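Local coordinates for Maltose/maltodextrin transport permease homologue (Bdellovibrio bacteriovorus HD100, PDB 6FFL), which binds maltotriose through this solute-binding domain, which is fused to the membrane subunit of an ABC transporter that probably imports maltose and maltodextrins, at residues 45-54 against 68-78. Sequence-based numbering, arbitrary orientation. Where two conformers were deposited one is given.
Sequences LRSSFQSAAM and QVGPFATMGIV. With PT (platinum (II) ion), chain E.
Apolar packing of two nearly parallel helices joins Phe49, Gln50 and Ala53 of helix 42-54 to Phe72 and Ile77, beside the sheet of one lobe; the short axes run 6° apart at a closest approach of 11.0 Å. Phe49, Phe72 and Ile77 fill much of that spacing. The Phe72 ring takes Phe49 CD2 over one face, 3.6 Å from Phe72 CZ, with the phenyl planes oblique at 43°, while Gln68 CB lies over the rim of the opposite face. The Phe49 ring, swung away from its own backbone N (chi1 -176°), also meets Val78 CG1, and Phe49 CE2 lies 3.7 Å from Ile77 CD1. Gln50 extends across Phe72, its CG 3.7 Å from Phe72 CE1. Strand 61-65 lies between the helices in sequence and pairs parallel with strand 4-9, as in periplasmic-binding-protein lobes. Helix 69-74 ends in a Schellman motif: Gly76, with positive phi, bonds through N to Ala73 O, and Ile77 N to Phe72 O, placing Ile77 CB 3.7 Å from Ala53 CB. At the exposed end, Met54 SD and Met75 SD bind the same platinum ion, each at 2.3 Å, with a water as a further ligand. At the other end Arg46, salt-bridged to Glu43, touches a glucose unit.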
# COMPACT_ATOMS: atom_id res chain seq x y z
N LEU A 45 5.95 -6.96 9.79
CA LEU A 45 6.87 -5.87 10.11
C LEU A 45 6.32 -5.02 11.24
O LEU A 45 7.04 -4.69 12.20
CB LEU A 45 7.12 -5.02 8.86
CG LEU A 45 7.96 -3.78 9.14
CD1 LEU A 45 9.44 -4.14 9.33
CD2 LEU A 45 7.80 -2.79 8.03
N ARG A 46 5.03 -4.66 11.16
CA ARG A 46 4.42 -3.87 12.23
C ARG A 46 4.49 -4.61 13.55
O ARG A 46 4.95 -4.06 14.56
CB ARG A 46 2.98 -3.52 11.88
CG ARG A 46 2.26 -2.75 12.99
CD ARG A 46 0.77 -2.61 12.71
NE ARG A 46 0.09 -3.91 12.77
CZ ARG A 46 -0.32 -4.59 11.70
NH1 ARG A 46 -0.12 -4.11 10.48
NH2 ARG A 46 -0.94 -5.75 11.87
N SER A 47 4.02 -5.86 13.58
CA SER A 47 3.92 -6.55 14.86
C SER A 47 5.31 -6.90 15.41
O SER A 47 5.53 -6.81 16.63
CB SER A 47 3.05 -7.80 14.71
OG SER A 47 3.66 -8.76 13.89
N SER A 48 6.26 -7.26 14.54
CA SER A 48 7.59 -7.63 15.04
C SER A 48 8.38 -6.40 15.49
O SER A 48 9.11 -6.46 16.49
CB SER A 48 8.34 -8.43 13.97
OG SER A 48 8.85 -7.63 12.92
N PHE A 49 8.23 -5.26 14.81
CA PHE A 49 8.87 -4.05 15.31
C PHE A 49 8.29 -3.64 16.66
O PHE A 49 9.03 -3.28 17.58
CB PHE A 49 8.76 -2.89 14.31
CG PHE A 49 9.49 -1.66 14.77
CD1 PHE A 49 10.87 -1.57 14.64
CD2 PHE A 49 8.81 -0.62 15.41
CE1 PHE A 49 11.56 -0.46 15.12
CE2 PHE A 49 9.49 0.49 15.88
CZ PHE A 49 10.87 0.57 15.74
N GLN A 50 6.96 -3.70 16.79
CA GLN A 50 6.35 -3.35 18.07
C GLN A 50 6.87 -4.24 19.19
O GLN A 50 7.25 -3.76 20.26
CB GLN A 50 4.82 -3.45 17.97
CG GLN A 50 4.21 -2.41 17.04
CD GLN A 50 2.69 -2.47 16.97
OE1 GLN A 50 2.03 -1.47 16.71
NE2 GLN A 50 2.13 -3.66 17.19
N SER A 51 6.92 -5.56 18.94
CA SER A 51 7.36 -6.50 19.96
C SER A 51 8.83 -6.27 20.31
O SER A 51 9.20 -6.24 21.49
CB SER A 51 7.13 -7.93 19.49
OG SER A 51 7.75 -8.86 20.36
N ALA A 52 9.68 -6.11 19.29
CA ALA A 52 11.10 -5.94 19.54
C ALA A 52 11.39 -4.64 20.28
O ALA A 52 12.19 -4.62 21.22
CB ALA A 52 11.88 -6.00 18.23
N ALA A 53 10.73 -3.55 19.88
CA ALA A 53 11.01 -2.26 20.49
C ALA A 53 10.44 -2.18 21.90
O ALA A 53 11.06 -1.58 22.79
CB ALA A 53 10.44 -1.13 19.61
N MET A 54 9.28 -2.80 22.14
CA MET A 54 8.77 -2.83 23.51
C MET A 54 9.66 -3.66 24.42
O MET A 54 9.80 -3.34 25.61
CB MET A 54 7.35 -3.38 23.51
CG MET A 54 6.32 -2.40 23.00
SD MET A 54 4.72 -2.75 23.72
CE MET A 54 4.16 -4.05 22.64
N GLN A 68 1.51 3.22 9.95
CA GLN A 68 2.12 2.67 11.15
C GLN A 68 2.60 3.77 12.11
O GLN A 68 2.95 3.46 13.25
CB GLN A 68 3.23 1.67 10.80
CG GLN A 68 4.45 2.21 10.15
CD GLN A 68 5.32 1.11 9.55
OE1 GLN A 68 4.87 0.00 9.26
NE2 GLN A 68 6.59 1.42 9.38
N VAL A 69 2.50 5.04 11.70
CA VAL A 69 2.92 6.14 12.57
C VAL A 69 2.11 6.16 13.87
O VAL A 69 2.67 6.29 14.97
CB VAL A 69 2.80 7.48 11.82
CG1 VAL A 69 2.77 8.64 12.80
CG2 VAL A 69 3.95 7.64 10.84
N GLY A 70 0.79 6.07 13.76
CA GLY A 70 -0.09 6.15 14.91
C GLY A 70 0.27 5.18 16.01
O GLY A 70 0.53 5.57 17.15
N PRO A 71 0.28 3.88 15.69
CA PRO A 71 0.65 2.89 16.70
C PRO A 71 2.07 3.06 17.20
O PRO A 71 2.32 2.98 18.41
CB PRO A 71 0.45 1.55 15.98
CG PRO A 71 -0.56 1.85 14.90
CD PRO A 71 -0.24 3.25 14.45
N PHE A 72 3.03 3.28 16.30
CA PHE A 72 4.42 3.40 16.72
C PHE A 72 4.60 4.61 17.63
O PHE A 72 5.29 4.53 18.65
CB PHE A 72 5.35 3.53 15.51
CG PHE A 72 5.55 2.26 14.72
CD1 PHE A 72 4.90 1.08 15.06
CD2 PHE A 72 6.41 2.26 13.62
CE1 PHE A 72 5.10 -0.08 14.31
CE2 PHE A 72 6.62 1.11 12.86
CZ PHE A 72 5.96 -0.07 13.21
N ALA A 73 4.00 5.74 17.26
CA ALA A 73 4.19 6.95 18.05
C ALA A 73 3.50 6.85 19.40
O ALA A 73 4.08 7.20 20.44
CB ALA A 73 3.69 8.17 17.28
N THR A 74 2.25 6.35 19.42
CA THR A 74 1.54 6.29 20.70
C THR A 74 2.15 5.28 21.66
O THR A 74 1.97 5.43 22.88
CB THR A 74 0.05 5.97 20.49
OG1 THR A 74 -0.11 4.68 19.90
CG2 THR A 74 -0.60 7.01 19.61
N MET A 75 2.85 4.26 21.16
CA MET A 75 3.58 3.33 22.02
C MET A 75 4.95 3.85 22.43
O MET A 75 5.65 3.18 23.19
CB MET A 75 3.76 1.98 21.30
CG MET A 75 2.46 1.27 20.94
SD MET A 75 1.71 0.39 22.31
CE MET A 75 0.46 -0.58 21.46
N GLY A 76 5.33 5.03 21.95
CA GLY A 76 6.61 5.63 22.29
C GLY A 76 7.82 4.88 21.76
O GLY A 76 8.89 4.95 22.37
N ILE A 77 7.69 4.18 20.63
CA ILE A 77 8.81 3.37 20.16
C ILE A 77 9.51 3.97 18.94
O ILE A 77 10.47 3.37 18.45
CB ILE A 77 8.36 1.92 19.87
CG1 ILE A 77 7.28 1.89 18.78
CG2 ILE A 77 7.91 1.25 21.17
CD1 ILE A 77 6.81 0.46 18.41
N VAL A 78 9.09 5.14 18.46
CA VAL A 78 9.83 5.84 17.41
C VAL A 78 10.02 7.30 17.81
O VAL A 78 9.22 7.86 18.57
CB VAL A 78 9.15 5.75 16.04
CG1 VAL A 78 9.23 4.32 15.50
CG2 VAL A 78 7.71 6.27 16.12
PT PT E . 3.30 -1.21 22.82
O HOH W 1 3.79 -1.59 20.79